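Pyoverdine biosynthesis protein PvcB (Pseudomonas aeruginosa, PDB 4YLM) catalyses the iron- and 2-oxoglutarate-dependent oxidation of tyrosine isonitrile, a step in the biosynthesis of paerucumarin. Local coordinates at residues 8-13 with 45-50; 18-23 with 243-248; 64-69 with 73-78; 159-164 with 228-233. All coordinates share one frame; numbering follows the deposited sequence.

Contact 1. Residues 8-13 with 45-50; sequences SDQPVR and AQWLKG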
loop_
_atom_site.group_PDB
_atom_site.type_symbol
_atom_site.label_atom_id
_atom_site.label_comp_id
_atom_site.label_asym_id
_atom_site.label_seq_id
_atom_site.Cartn_x
_atom_site.Cartn_y
_atom_site.Cartn_z
ATOM N N SER A 8 12.483 2.700 4.390
ATOM C CA SER A 8 11.154 2.115 4.340
ATOM C C SER A 8 10.467 2.283 5.677
ATOM O O SER A 8 11.122 2.518 6.691
ATOM C CB SER A 8 11.273 0.618 4.039
ATOM O OG SER A 8 10.006 0.070 3.733
ATOM N N ASP A 9 9.144 2.174 5.680
ATOM C CA ASP A 9 8.421 2.054 6.933
ATOM C C ASP A 9 8.212 0.576 7.266
ATOM O O ASP A 9 7.625 0.247 8.293
ATOM C CB ASP A 9 7.084 2.805 6.875
ATOM C CG ASP A 9 6.388 2.661 5.533
ATOM O OD1 ASP A 9 6.751 1.752 4.756
ATOM O OD2 ASP A 9 5.478 3.467 5.247
ATOM N N GLN A 10 8.696 -0.304 6.390
ATOM C CA GLN A 10 8.619 -1.750 6.607
ATOM C C GLN A 10 9.903 -2.232 7.303
ATOM O O GLN A 10 10.946 -1.590 7.193
ATOM C CB GLN A 10 8.433 -2.475 5.267
ATOM C CG GLN A 10 7.086 -2.168 4.565
ATOM C CD GLN A 10 5.895 -2.793 5.272
ATOM O OE1 GLN A 10 6.029 -3.805 5.968
ATOM N NE2 GLN A 10 4.721 -2.201 5.090
ATOM N N PRO A 11 9.837 -3.364 8.021
ATOM C CA PRO A 11 11.047 -3.851 8.722
ATOM C C PRO A 11 12.008 -4.576 7.780
ATOM O O PRO A 11 12.191 -5.807 7.821
ATOM C CB PRO A 11 10.474 -4.788 9.794
ATOM C CG PRO A 11 9.228 -5.376 9.120
ATOM C CD PRO A 11 8.662 -4.227 8.256
ATOM N N VAL A 12 12.634 -3.797 6.899
ATOM C CA VAL A 12 13.533 -4.334 5.883
ATOM C C VAL A 12 14.625 -3.314 5.585
ATOM O O VAL A 12 14.480 -2.156 5.910
ATOM C CB VAL A 12 12.820 -4.559 4.525
ATOM C CG1 VAL A 12 11.840 -5.690 4.602
ATOM C CG2 VAL A 12 12.137 -3.264 4.077
ATOM N N ARG A 13 15.717 -3.750 4.962
ATOM C CA ARG A 13 16.729 -2.809 4.490
ATOM C C ARG A 13 16.605 -2.800 2.984
ATOM O O ARG A 13 16.676 -3.856 2.362
ATOM C CB ARG A 13 18.143 -3.272 4.866
ATOM C CG ARG A 13 18.543 -3.006 6.308
ATOM C CD ARG A 13 19.797 -3.813 6.683
ATOM N NE ARG A 13 19.500 -5.245 6.788
ATOM C CZ ARG A 13 20.227 -6.217 6.241
ATOM N NH1 ARG A 13 21.323 -5.935 5.539
ATOM N NH2 ARG A 13 19.853 -7.480 6.404
ATOM N N ALA A 45 2.271 -8.726 1.010
ATOM C CA ALA A 45 2.268 -8.947 -0.437
ATOM C C ALA A 45 1.775 -7.738 -1.229
ATOM O O ALA A 45 2.267 -7.480 -2.334
ATOM C CB ALA A 45 1.432 -10.190 -0.792
ATOM N N GLN A 46 0.811 -6.992 -0.680
ATOM C CA GLN A 46 0.282 -5.822 -1.398
ATOM C C GLN A 46 1.379 -4.772 -1.576
ATOM O O GLN A 46 1.471 -4.116 -2.612
ATOM C CB GLN A 46 -0.921 -5.210 -0.662
ATOM C CG GLN A 46 -1.673 -4.125 -1.451
ATOM C CD GLN A 46 -2.181 -4.624 -2.804
ATOM O OE1 GLN A 46 -2.718 -5.732 -2.909
ATOM N NE2 GLN A 46 -1.989 -3.819 -3.851
ATOM N N TRP A 47 2.196 -4.600 -0.540
ATOM C CA TRP A 47 3.306 -3.666 -0.600
ATOM C C TRP A 47 4.366 -4.134 -1.617
ATOM O O TRP A 47 4.868 -3.341 -2.415
ATOM C CB TRP A 47 3.908 -3.525 0.795
ATOM C CG TRP A 47 5.111 -2.662 0.878
ATOM C CD1 TRP A 47 5.160 -1.297 0.776
ATOM C CD2 TRP A 47 6.451 -3.096 1.134
ATOM N NE1 TRP A 47 6.447 -0.863 0.961
ATOM C CE2 TRP A 47 7.261 -1.947 1.168
ATOM C CE3 TRP A 47 7.041 -4.346 1.349
ATOM C CZ2 TRP A 47 8.637 -2.007 1.401
ATOM C CZ3 TRP A 47 8.417 -4.407 1.581
ATOM C CH2 TRP A 47 9.195 -3.237 1.599
ATOM N N LEU A 48 4.704 -5.418 -1.582
ATOM C CA LEU A 48 5.676 -5.972 -2.521
ATOM C C LEU A 48 5.205 -5.782 -3.955
ATOM O O LEU A 48 5.990 -5.464 -4.831
ATOM C CB LEU A 48 5.907 -7.463 -2.254
ATOM C CG LEU A 48 6.687 -7.788 -0.987
ATOM C CD1 LEU A 48 6.718 -9.307 -0.755
ATOM C CD2 LEU A 48 8.097 -7.199 -1.110
ATOM N N LYS A 49 3.912 -5.981 -4.188
ATOM C CA LYS A 49 3.337 -5.836 -5.524
ATOM C C LYS A 49 3.484 -4.392 -6.042
ATOM O O LYS A 49 3.794 -4.168 -7.218
ATOM C CB LYS A 49 1.855 -6.219 -5.471
ATOM C CG LYS A 49 1.360 -7.002 -6.657
ATOM C CD LYS A 49 -0.123 -7.373 -6.514
ATOM C CE LYS A 49 -0.371 -8.335 -5.350
ATOM N NZ LYS A 49 -1.795 -8.788 -5.352
ATOM N N GLY A 50 3.250 -3.422 -5.159
ATOM C CA GLY A 50 3.488 -2.022 -5.478
ATOM C C GLY A 50 4.934 -1.763 -5.890
ATOM O O GLY A 50 5.188 -1.121 -6.910
#

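Contact 2. Residues 18-23 with 243-248; sequences RDEQGN and AHRWRS. With GOL (glycerol), chain C.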
loop_
_atom_site.group_PDB
_atom_site.type_symbol
_atom_site.label_atom_id
_atom_site.label_comp_id
_atom_site.label_asym_id
_atom_site.label_seq_id
_atom_site.Cartn_x
_atom_site.Cartn_y
_atom_site.Cartn_z
ATOM N N ARG A 18 22.186 -4.010 -7.827
ATOM C CA ARG A 18 23.459 -3.926 -8.540
ATOM C C ARG A 18 23.873 -5.342 -8.871
ATOM O O ARG A 18 23.647 -6.251 -8.067
ATOM C CB ARG A 18 24.517 -3.296 -7.638
ATOM C CG ARG A 18 24.139 -1.893 -7.164
ATOM C CD ARG A 18 25.066 -1.405 -6.067
ATOM N NE ARG A 18 26.465 -1.429 -6.497
ATOM N N ASP A 19 24.461 -5.555 -10.045
ATOM C CA ASP A 19 24.934 -6.905 -10.352
ATOM C C ASP A 19 26.271 -7.174 -9.666
ATOM O O ASP A 19 26.811 -6.298 -8.989
ATOM C CB ASP A 19 24.983 -7.171 -11.857
ATOM C CG ASP A 19 26.166 -6.489 -12.550
ATOM O OD1 ASP A 19 26.126 -6.405 -13.789
ATOM O OD2 ASP A 19 27.112 -6.031 -11.872
ATOM N N GLU A 20 26.805 -8.378 -9.838
ATOM C CA GLU A 20 27.961 -8.804 -9.049
ATOM C C GLU A 20 29.232 -8.020 -9.374
ATOM O O GLU A 20 30.198 -8.052 -8.615
ATOM C CB GLU A 20 28.198 -10.308 -9.205
ATOM C CG GLU A 20 28.544 -10.733 -10.631
ATOM C CD GLU A 20 28.497 -12.246 -10.808
ATOM O OE1 GLU A 20 28.846 -12.741 -11.902
ATOM O OE2 GLU A 20 28.111 -12.938 -9.847
ATOM N N GLN A 21 29.223 -7.311 -10.494
ATOM C CA GLN A 21 30.357 -6.478 -10.870
ATOM C C GLN A 21 30.132 -5.025 -10.446
ATOM O O GLN A 21 30.957 -4.145 -10.717
ATOM C CB GLN A 21 30.591 -6.558 -12.377
ATOM C CG GLN A 21 30.813 -7.982 -12.895
ATOM C CD GLN A 21 29.897 -8.334 -14.068
ATOM O OE1 GLN A 21 28.680 -8.538 -13.901
ATOM N NE2 GLN A 21 30.477 -8.399 -15.262
ATOM N N GLY A 22 29.000 -4.773 -9.799
ATOM C CA GLY A 22 28.705 -3.442 -9.294
ATOM C C GLY A 22 27.988 -2.515 -10.257
ATOM O O GLY A 22 27.802 -1.339 -9.948
ATOM N N ASN A 23 27.576 -3.013 -11.421
ATOM C CA ASN A 23 26.791 -2.170 -12.316
ATOM C C ASN A 23 25.380 -1.983 -11.786
ATOM O O ASN A 23 24.747 -2.945 -11.358
ATOM C CB ASN A 23 26.703 -2.728 -13.731
ATOM C CG ASN A 23 25.774 -1.906 -14.609
ATOM O OD1 ASN A 23 26.096 -0.774 -14.980
ATOM N ND2 ASN A 23 24.598 -2.456 -14.920
ATOM N N ALA A 243 21.907 -9.060 -14.992
ATOM C CA ALA A 243 22.098 -10.503 -15.005
ATOM C C ALA A 243 22.171 -10.997 -13.568
ATOM O O ALA A 243 23.028 -10.554 -12.796
ATOM C CB ALA A 243 23.375 -10.869 -15.789
ATOM N N HIS A 244 21.258 -11.896 -13.200
ATOM C CA HIS A 244 21.164 -12.364 -11.818
ATOM C C HIS A 244 21.920 -13.650 -11.521
ATOM O O HIS A 244 21.671 -14.687 -12.141
ATOM C CB HIS A 244 19.701 -12.571 -11.395
ATOM C CG HIS A 244 19.547 -12.849 -9.933
ATOM N ND1 HIS A 244 19.943 -11.951 -8.965
ATOM C CD2 HIS A 244 19.076 -13.933 -9.272
ATOM C CE1 HIS A 244 19.715 -12.467 -7.770
ATOM N NE2 HIS A 244 19.184 -13.665 -7.930
ATOM N N ARG A 245 22.805 -13.579 -10.532
ATOM C CA ARG A 245 23.494 -14.746 -9.999
ATOM C C ARG A 245 22.700 -15.282 -8.808
ATOM O O ARG A 245 22.679 -14.663 -7.748
ATOM C CB ARG A 245 24.898 -14.329 -9.542
ATOM C CG ARG A 245 25.730 -15.428 -8.889
ATOM C CD ARG A 245 26.427 -16.293 -9.931
ATOM N NE ARG A 245 27.306 -15.504 -10.795
ATOM C CZ ARG A 245 27.733 -15.899 -11.993
ATOM N NH1 ARG A 245 27.356 -17.077 -12.480
ATOM N NH2 ARG A 245 28.526 -15.112 -12.709
ATOM N N TRP A 246 22.050 -16.428 -8.975
ATOM C CA TRP A 246 21.183 -16.972 -7.929
ATOM C C TRP A 246 21.910 -17.381 -6.649
ATOM O O TRP A 246 22.999 -17.956 -6.698
ATOM C CB TRP A 246 20.411 -18.177 -8.467
ATOM C CG TRP A 246 19.454 -17.818 -9.551
ATOM C CD1 TRP A 246 19.635 -17.975 -10.896
ATOM C CD2 TRP A 246 18.165 -17.220 -9.383
ATOM N NE1 TRP A 246 18.529 -17.516 -11.578
ATOM C CE2 TRP A 246 17.615 -17.047 -10.667
ATOM C CE3 TRP A 246 17.425 -16.808 -8.268
ATOM C CZ2 TRP A 246 16.356 -16.488 -10.869
ATOM C CZ3 TRP A 246 16.170 -16.252 -8.473
ATOM C CH2 TRP A 246 15.652 -16.094 -9.762
ATOM N N ARG A 247 21.291 -17.099 -5.502
ATOM C CA ARG A 247 21.746 -17.657 -4.231
ATOM C C ARG A 247 20.586 -18.366 -3.563
ATOM O O ARG A 247 19.420 -17.975 -3.730
ATOM C CB ARG A 247 22.283 -16.574 -3.297
ATOM C CG ARG A 247 23.306 -15.651 -3.944
ATOM C CD ARG A 247 24.624 -15.693 -3.194
ATOM N NE ARG A 247 25.159 -14.353 -2.937
ATOM C CZ ARG A 247 25.979 -13.699 -3.758
ATOM N NH1 ARG A 247 26.364 -14.252 -4.910
ATOM N NH2 ARG A 247 26.414 -12.486 -3.428
ATOM N N SER A 248 20.912 -19.398 -2.794
ATOM C CA SER A 248 19.916 -20.183 -2.077
ATOM C C SER A 248 18.930 -19.303 -1.299
ATOM O O SER A 248 19.324 -18.438 -0.511
ATOM C CB SER A 248 20.611 -21.180 -1.138
ATOM O OG SER A 248 21.427 -22.080 -1.880
HETATM C C1 GOL C . 26.383 -8.260 -16.556
HETATM O O1 GOL C . 26.741 -8.734 -17.839
HETATM C C2 GOL C . 25.164 -7.342 -16.650
HETATM O O2 GOL C . 24.471 -7.312 -15.403
HETATM C C3 GOL C . 25.669 -5.947 -17.010
HETATM O O3 GOL C . 24.612 -5.199 -17.564
HETATM O O HOH W 1 25.265 -10.452 -10.968
#

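Contact 3. Residues 64-69 with 73-78; sequences AAFADA and TRYCHD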
loop_
_atom_site.group_PDB
_atom_site.type_symbol
_atom_site.label_atom_id
_atom_site.label_comp_id
_atom_site.label_asym_id
_atom_site.label_seq_id
_atom_site.Cartn_x
_atom_site.Cartn_y
_atom_site.Cartn_z
ATOM N N ALA A 64 14.545 -16.190 5.380
ATOM C CA ALA A 64 14.165 -17.598 5.435
ATOM C C ALA A 64 13.048 -17.693 4.413
ATOM O O ALA A 64 12.219 -16.781 4.300
ATOM C CB ALA A 64 13.638 -17.969 6.829
ATOM N N ALA A 65 13.008 -18.776 3.661
ATOM C CA ALA A 65 11.966 -18.921 2.653
ATOM C C ALA A 65 11.232 -20.273 2.772
ATOM O O ALA A 65 11.135 -20.849 3.853
ATOM C CB ALA A 65 12.540 -18.690 1.231
ATOM N N PHE A 66 10.719 -20.769 1.658
ATOM C CA PHE A 66 9.723 -21.827 1.697
ATOM C C PHE A 66 10.321 -23.231 1.788
ATOM O O PHE A 66 11.243 -23.579 1.055
ATOM C CB PHE A 66 8.782 -21.670 0.501
ATOM C CG PHE A 66 8.215 -20.283 0.385
ATOM C CD1 PHE A 66 7.077 -19.924 1.094
ATOM C CD2 PHE A 66 8.852 -19.323 -0.388
ATOM C CE1 PHE A 66 6.561 -18.632 1.008
ATOM C CE2 PHE A 66 8.350 -18.032 -0.480
ATOM C CZ PHE A 66 7.195 -17.684 0.221
ATOM N N ALA A 67 9.777 -24.027 2.697
ATOM C CA ALA A 67 10.298 -25.365 2.956
ATOM C C ALA A 67 10.066 -26.312 1.790
ATOM O O ALA A 67 10.810 -27.272 1.617
ATOM C CB ALA A 67 9.690 -25.940 4.254
ATOM N N ASP A 68 9.035 -26.048 0.992
ATOM C CA ASP A 68 8.704 -26.930 -0.125
ATOM C C ASP A 68 7.798 -26.233 -1.135
ATOM O O ASP A 68 7.404 -25.087 -0.923
ATOM C CB ASP A 68 8.092 -28.254 0.385
ATOM C CG ASP A 68 6.911 -28.038 1.332
ATOM O OD1 ASP A 68 6.114 -27.104 1.110
ATOM O OD2 ASP A 68 6.779 -28.806 2.304
ATOM N N ALA A 69 7.483 -26.910 -2.239
ATOM C CA ALA A 69 6.698 -26.302 -3.318
ATOM C C ALA A 69 5.271 -25.989 -2.880
ATOM O O ALA A 69 4.640 -25.064 -3.397
ATOM C CB ALA A 69 6.676 -27.195 -4.540
ATOM N N THR A 73 3.391 -22.446 -2.926
ATOM C CA THR A 73 2.106 -22.334 -3.602
ATOM C C THR A 73 1.059 -21.622 -2.732
ATOM O O THR A 73 0.369 -20.721 -3.203
ATOM C CB THR A 73 1.595 -23.737 -4.021
ATOM O OG1 THR A 73 2.509 -24.309 -4.962
ATOM C CG2 THR A 73 0.232 -23.651 -4.665
ATOM N N ARG A 74 0.932 -22.032 -1.475
ATOM C CA ARG A 74 -0.026 -21.388 -0.578
ATOM C C ARG A 74 0.298 -19.898 -0.422
ATOM O O ARG A 74 -0.601 -19.046 -0.442
ATOM C CB ARG A 74 -0.060 -22.081 0.793
ATOM C CG ARG A 74 -0.639 -23.505 0.765
ATOM C CD ARG A 74 -0.823 -24.073 2.172
ATOM N NE ARG A 74 0.436 -24.198 2.896
ATOM C CZ ARG A 74 1.203 -25.284 2.885
ATOM N NH1 ARG A 74 0.832 -26.352 2.191
ATOM N NH2 ARG A 74 2.337 -25.304 3.575
ATOM N N TYR A 75 1.584 -19.582 -0.280
ATOM C CA TYR A 75 1.994 -18.187 -0.202
ATOM C C TYR A 75 1.542 -17.420 -1.430
ATOM O O TYR A 75 1.024 -16.305 -1.316
ATOM C CB TYR A 75 3.507 -18.043 -0.049
ATOM C CG TYR A 75 3.963 -16.608 -0.208
ATOM C CD1 TYR A 75 3.947 -15.732 0.873
ATOM C CD2 TYR A 75 4.387 -16.125 -1.442
ATOM C CE1 TYR A 75 4.354 -14.419 0.729
ATOM C CE2 TYR A 75 4.793 -14.814 -1.592
ATOM C CZ TYR A 75 4.770 -13.963 -0.502
ATOM O OH TYR A 75 5.167 -12.648 -0.643
ATOM N N CYS A 76 1.748 -18.004 -2.610
ATOM C CA CYS A 76 1.411 -17.302 -3.846
ATOM C C CYS A 76 -0.086 -17.109 -4.022
ATOM O O CYS A 76 -0.508 -16.110 -4.612
ATOM C CB CYS A 76 2.009 -17.991 -5.077
ATOM S SG CYS A 76 3.802 -17.794 -5.196
ATOM N N HIS A 77 -0.885 -18.050 -3.510
ATOM C CA HIS A 77 -2.342 -17.901 -3.549
ATOM C C HIS A 77 -2.789 -16.724 -2.671
ATOM O O HIS A 77 -3.812 -16.090 -2.949
ATOM C CB HIS A 77 -3.057 -19.191 -3.109
ATOM C CG HIS A 77 -3.063 -20.273 -4.146
ATOM N ND1 HIS A 77 -3.617 -20.103 -5.397
ATOM C CD2 HIS A 77 -2.600 -21.547 -4.109
ATOM C CE1 HIS A 77 -3.488 -21.222 -6.090
ATOM N NE2 HIS A 77 -2.871 -22.113 -5.332
ATOM N N ASP A 78 -2.045 -16.445 -1.597
ATOM C CA ASP A 78 -2.335 -15.262 -0.782
ATOM C C ASP A 78 -1.833 -14.004 -1.485
ATOM O O ASP A 78 -2.446 -12.948 -1.413
ATOM C CB ASP A 78 -1.674 -15.353 0.600
ATOM C CG ASP A 78 -2.139 -14.241 1.542
ATOM O OD1 ASP A 78 -3.363 -14.138 1.763
ATOM O OD2 ASP A 78 -1.298 -13.459 2.045
HETATM O O HOH W 2 4.229 -27.342 3.200
#

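Contact 4. Residues 159-164 with 228-233; sequences ELWRRA and LASLRR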
loop_
_atom_site.group_PDB
_atom_site.type_symbol
_atom_site.label_atom_id
_atom_site.label_comp_id
_atom_site.label_asym_id
_atom_site.label_seq_id
_atom_site.Cartn_x
_atom_site.Cartn_y
_atom_site.Cartn_z
ATOM N N GLU A 159 12.544 6.074 -34.267
ATOM C CA GLU A 159 11.664 6.146 -35.437
ATOM C C GLU A 159 11.491 4.774 -36.098
ATOM O O GLU A 159 10.384 4.381 -36.467
ATOM C CB GLU A 159 12.209 7.153 -36.462
ATOM N N LEU A 160 12.588 4.047 -36.248
ATOM C CA LEU A 160 12.521 2.686 -36.777
ATOM C C LEU A 160 11.671 1.761 -35.880
ATOM O O LEU A 160 10.776 1.062 -36.364
ATOM C CB LEU A 160 13.934 2.116 -36.961
ATOM C CG LEU A 160 14.085 0.805 -37.741
ATOM C CD1 LEU A 160 13.619 0.971 -39.181
ATOM C CD2 LEU A 160 15.527 0.315 -37.692
ATOM N N TRP A 161 11.945 1.762 -34.575
ATOM C CA TRP A 161 11.203 0.893 -33.654
ATOM C C TRP A 161 9.708 1.128 -33.753
ATOM O O TRP A 161 8.910 0.185 -33.731
ATOM C CB TRP A 161 11.632 1.130 -32.207
ATOM C CG TRP A 161 13.044 0.785 -31.914
ATOM C CD1 TRP A 161 13.974 0.321 -32.792
ATOM C CD2 TRP A 161 13.698 0.875 -30.640
ATOM N NE1 TRP A 161 15.172 0.121 -32.148
ATOM C CE2 TRP A 161 15.027 0.460 -30.826
ATOM C CE3 TRP A 161 13.284 1.266 -29.358
ATOM C CZ2 TRP A 161 15.946 0.424 -29.786
ATOM C CZ3 TRP A 161 14.202 1.240 -28.332
ATOM C CH2 TRP A 161 15.514 0.815 -28.546
ATOM N N ARG A 162 9.330 2.398 -33.856
ATOM C CA ARG A 162 7.920 2.781 -33.849
ATOM C C ARG A 162 7.118 2.286 -35.045
ATOM O O ARG A 162 5.895 2.199 -34.976
ATOM C CB ARG A 162 7.771 4.298 -33.713
ATOM C CG ARG A 162 8.079 4.813 -32.314
ATOM C CD ARG A 162 8.075 6.324 -32.280
ATOM N NE ARG A 162 8.187 6.848 -30.922
ATOM C CZ ARG A 162 8.655 8.058 -30.631
ATOM N NH1 ARG A 162 9.069 8.862 -31.604
ATOM N NH2 ARG A 162 8.718 8.465 -29.370
ATOM N N ARG A 163 7.781 1.971 -36.150
ATOM C CA ARG A 163 7.021 1.443 -37.281
ATOM C C ARG A 163 7.093 -0.081 -37.401
ATOM O O ARG A 163 6.360 -0.686 -38.186
ATOM C CB ARG A 163 7.345 2.169 -38.597
ATOM C CG ARG A 163 8.817 2.425 -38.884
ATOM C CD ARG A 163 8.964 3.402 -40.065
ATOM N NE ARG A 163 10.274 3.314 -40.713
ATOM C CZ ARG A 163 10.516 2.636 -41.834
ATOM N NH1 ARG A 163 9.537 1.984 -42.450
ATOM N NH2 ARG A 163 11.742 2.612 -42.346
ATOM N N ALA A 164 7.935 -0.697 -36.573
ATOM C CA ALA A 164 8.151 -2.140 -36.622
ATOM C C ALA A 164 7.147 -2.965 -35.806
ATOM O O ALA A 164 6.689 -2.546 -34.743
ATOM C CB ALA A 164 9.579 -2.474 -36.196
ATOM N N LEU A 228 17.270 -5.063 -35.324
ATOM C CA LEU A 228 17.807 -6.013 -34.357
ATOM C C LEU A 228 19.028 -5.481 -33.625
ATOM O O LEU A 228 19.164 -5.672 -32.417
ATOM C CB LEU A 228 18.144 -7.351 -35.019
ATOM C CG LEU A 228 16.983 -8.125 -35.645
ATOM C CD1 LEU A 228 17.452 -9.526 -36.048
ATOM C CD2 LEU A 228 15.799 -8.207 -34.686
ATOM N N ALA A 229 19.921 -4.824 -34.357
ATOM C CA ALA A 229 21.152 -4.320 -33.769
ATOM C C ALA A 229 20.864 -3.237 -32.728
ATOM O O ALA A 229 21.497 -3.195 -31.680
ATOM C CB ALA A 229 22.077 -3.773 -34.849
ATOM N N SER A 230 19.931 -2.355 -33.053
ATOM C CA SER A 230 19.630 -1.207 -32.221
ATOM C C SER A 230 18.838 -1.643 -30.992
ATOM O O SER A 230 19.092 -1.173 -29.897
ATOM C CB SER A 230 18.849 -0.163 -33.013
ATOM O OG SER A 230 17.608 -0.685 -33.450
ATOM N N LEU A 231 17.889 -2.553 -31.184
ATOM C CA LEU A 231 17.152 -3.118 -30.064
ATOM C C LEU A 231 18.111 -3.805 -29.103
ATOM O O LEU A 231 18.051 -3.580 -27.889
ATOM C CB LEU A 231 16.061 -4.070 -30.557
ATOM C CG LEU A 231 14.787 -3.362 -31.028
ATOM C CD1 LEU A 231 13.893 -4.304 -31.841
ATOM C CD2 LEU A 231 14.021 -2.765 -29.842
ATOM N N ARG A 232 19.029 -4.604 -29.646
ATOM C CA ARG A 232 20.003 -5.304 -28.813
ATOM C C ARG A 232 20.941 -4.343 -28.089
ATOM O O ARG A 232 21.272 -4.559 -26.924
ATOM C CB ARG A 232 20.817 -6.320 -29.624
ATOM C CG ARG A 232 20.090 -7.625 -29.908
ATOM C CD ARG A 232 20.822 -8.474 -30.975
ATOM N NE ARG A 232 20.163 -9.765 -31.182
ATOM C CZ ARG A 232 20.173 -10.449 -32.324
ATOM N NH1 ARG A 232 20.813 -9.975 -33.390
ATOM N NH2 ARG A 232 19.535 -11.613 -32.402
ATOM N N ARG A 233 21.379 -3.289 -28.773
ATOM C CA ARG A 233 22.283 -2.322 -28.153
ATOM C C ARG A 233 21.633 -1.713 -26.906
ATOM O O ARG A 233 22.287 -1.498 -25.891
ATOM C CB ARG A 233 22.626 -1.192 -29.128
ATOM C CG ARG A 233 23.603 -0.176 -28.561
ATOM C CD ARG A 233 23.790 1.039 -29.480
ATOM N NE ARG A 233 22.618 1.915 -29.539
ATOM C CZ ARG A 233 22.349 2.872 -28.657
ATOM N NH1 ARG A 233 23.162 3.081 -27.626
ATOM N NH2 ARG A 233 21.264 3.624 -28.800
#

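Contact 1. Residues 8-13 with 45-50
Ser8 OG accepts a hydrogen bond from Gln10 N at 3.0 Å and also faces Trp47, with its OG 3.4 Å from Trp47 CZ2. The bond to Gln10 N closes an ST turn. It is nearly straight, with an N-H...O angle of 161°. The turn ends at Gln10, whose side chain points toward the helix. Gln10 then lies over one face of the indole. Its CG sits 3.4 Å from the centroid of the Trp47 six-membered ring, close to the ring normal, in a CH-pi contact. The bend at chi2 (-71°) carries the Gln10 amide past the ring, its plane 36° from that of the indole. This is how the N-terminal arm, about to enter strand 12-16, packs on helix 45-55. Pro11 centres an inverse gamma turn that leads from the ST turn into the strand. Val12 adds a methyl group at the far end of the indole, with its CG2 3.8 Å from Trp47 CH2. The polar ends of Gln10 and Trp47 turn to other subunits. Gln10 OE1 bonds to Ser54 OG of the second subunit, and Trp47 NE1 donates to Asp9 OD2 of the third subunit.

Contact 2. Residues 18-23 with 243-248
Residues 19-22 form a type I beta turn whose start lies beside the end of strand 241-244, with Asp19 CA 6.5 Å from Ala243 CA. Asp19 also closes an Asx turn, its OD2 accepting from Gln21 N at 2.8 Å. Asn23 N bonds to the same oxygen from the opposite face, so the carboxylate is gripped from both faces by the turn's backbone. The other carboxylate oxygen, Asp19 OD1, meets O2 of a glycerol probably taken from the crystallisation liquor, and Ala243 N donates to that same O2. A water joins the two backbones, accepting from Glu20 N and donating to Ala243 O at 2.9 Å. Further along, Glu20 extends beyond CG to the edge of the Arg245 guanidinium. Arg245 bends at chi2 and chi3 and presents NE and NH2 side-on. The two flat groups are nearly coplanar, 23° apart. Arg140 lies near both side chains and forms a long, weak ion pair with Glu20. In the salt bridge, Arg245 NH2 meets the syn lone pair of Glu20 OE1, but the modelled 2.5 Å is doubtfully short. The sounder bond is Arg245 NE to Glu20 OE2, 2.9 Å long and almost straight at 178°.

Contact 3. Residues 64-69 with 73-78
Residues 64-69 run as a loop into the first turn of helix 69-79 and pass beside residues 73-78 of that helix, with Ala69 CA 6.1 Å from Thr73 CA. Ala69 O takes the helical bond from Thr73 N at 2.9 Å. It also accepts from the hydroxyl, with Thr73 OG1 2.7 Å from Ala69 O. The two donors come from opposite faces of the carbonyl plane. Thr73 OG1 can reach back along the helix because it lies beside its own backbone N (chi1 -63°). Asp68 is the N-cap, and its OD1 accepts from Ser71 N. A water bridges the same Asp68 OD1 to Arg74 NH2, linking the cap to a charge nearly two turns further on. The apolar part is Phe66 against Tyr75. Phe66 CZ stands over one face of the Tyr75 ring, 3.4 Å from Tyr75 CG and toward the rim. The ring planes are 51° apart, an oblique pairing. Phe66 CE1 also presses on Tyr75 CB at 3.3 Å. Around this pair, His39 meets Phe66 edge-to-face and Leu48 of helix 45-55 touches Tyr75. Arg74 NE forms a salt bridge with Glu191 of the second subunit, and Cys76 touches Val277 of strand 272-286.

Contact 4. Residues 159-164 with 228-233
Trp161 of helix 155-163 packs against Ser230 and Leu231 of helix 224-235, a helix-helix contact made almost wholly by one indole. Trp161 CG lies beside its own backbone N (chi1 -64°), which carries the indole across to the second helix. The polar part is a single hydrogen bond. Trp161 NE1 donates to Ser230 OG at 2.9 Å, with an N-H...O angle of 174° and the oxygen in the plane of the ring. The hydroxyl also bonds to the carbonyls of Glu226 and Leu227 in its own helix. The buried indole N-H and the buried hydroxyl are therefore both satisfied. The apolar part lies over the ring. Leu231 CD2 sits above the centre of the indole, 3.7 Å from the centroid of its six-membered ring, in a CH-pi contact. Leu195 of strand 193-195 touches both Trp161 and Leu231. Beside the pair, Arg233 forms a salt bridge with Glu157 of helix 155-163. At the indole edge, Trp161 CZ2 lies 3.5 Å from Ser230 O, in the plane of the ring.

In the fold
The contacts are spread over this TfdA-family oxygenase, whose core is the double-stranded beta-helix of the cupin clan. Contacts 1 and 3 are neighbours, with centres 18 Å apart. They touch where Leu48 meets Tyr75, and both reach the second subunit. Contact 4 is on the other side of the chain's centre, 36 Å from contact 1 and 40 Å from contact 3, centre to centre. Along the chain, contacts 1, 3 and 4 follow in series. Contact 2, its centre 21 Å from that of contact 1, crosses contact 1 along the chain and encloses contacts 3 and 4. It ties the N-terminal region to strand 241-244, which follows helix 224-235. Ala243 is about 11 Å, side chain to side chain, from His261, a probable iron ligand.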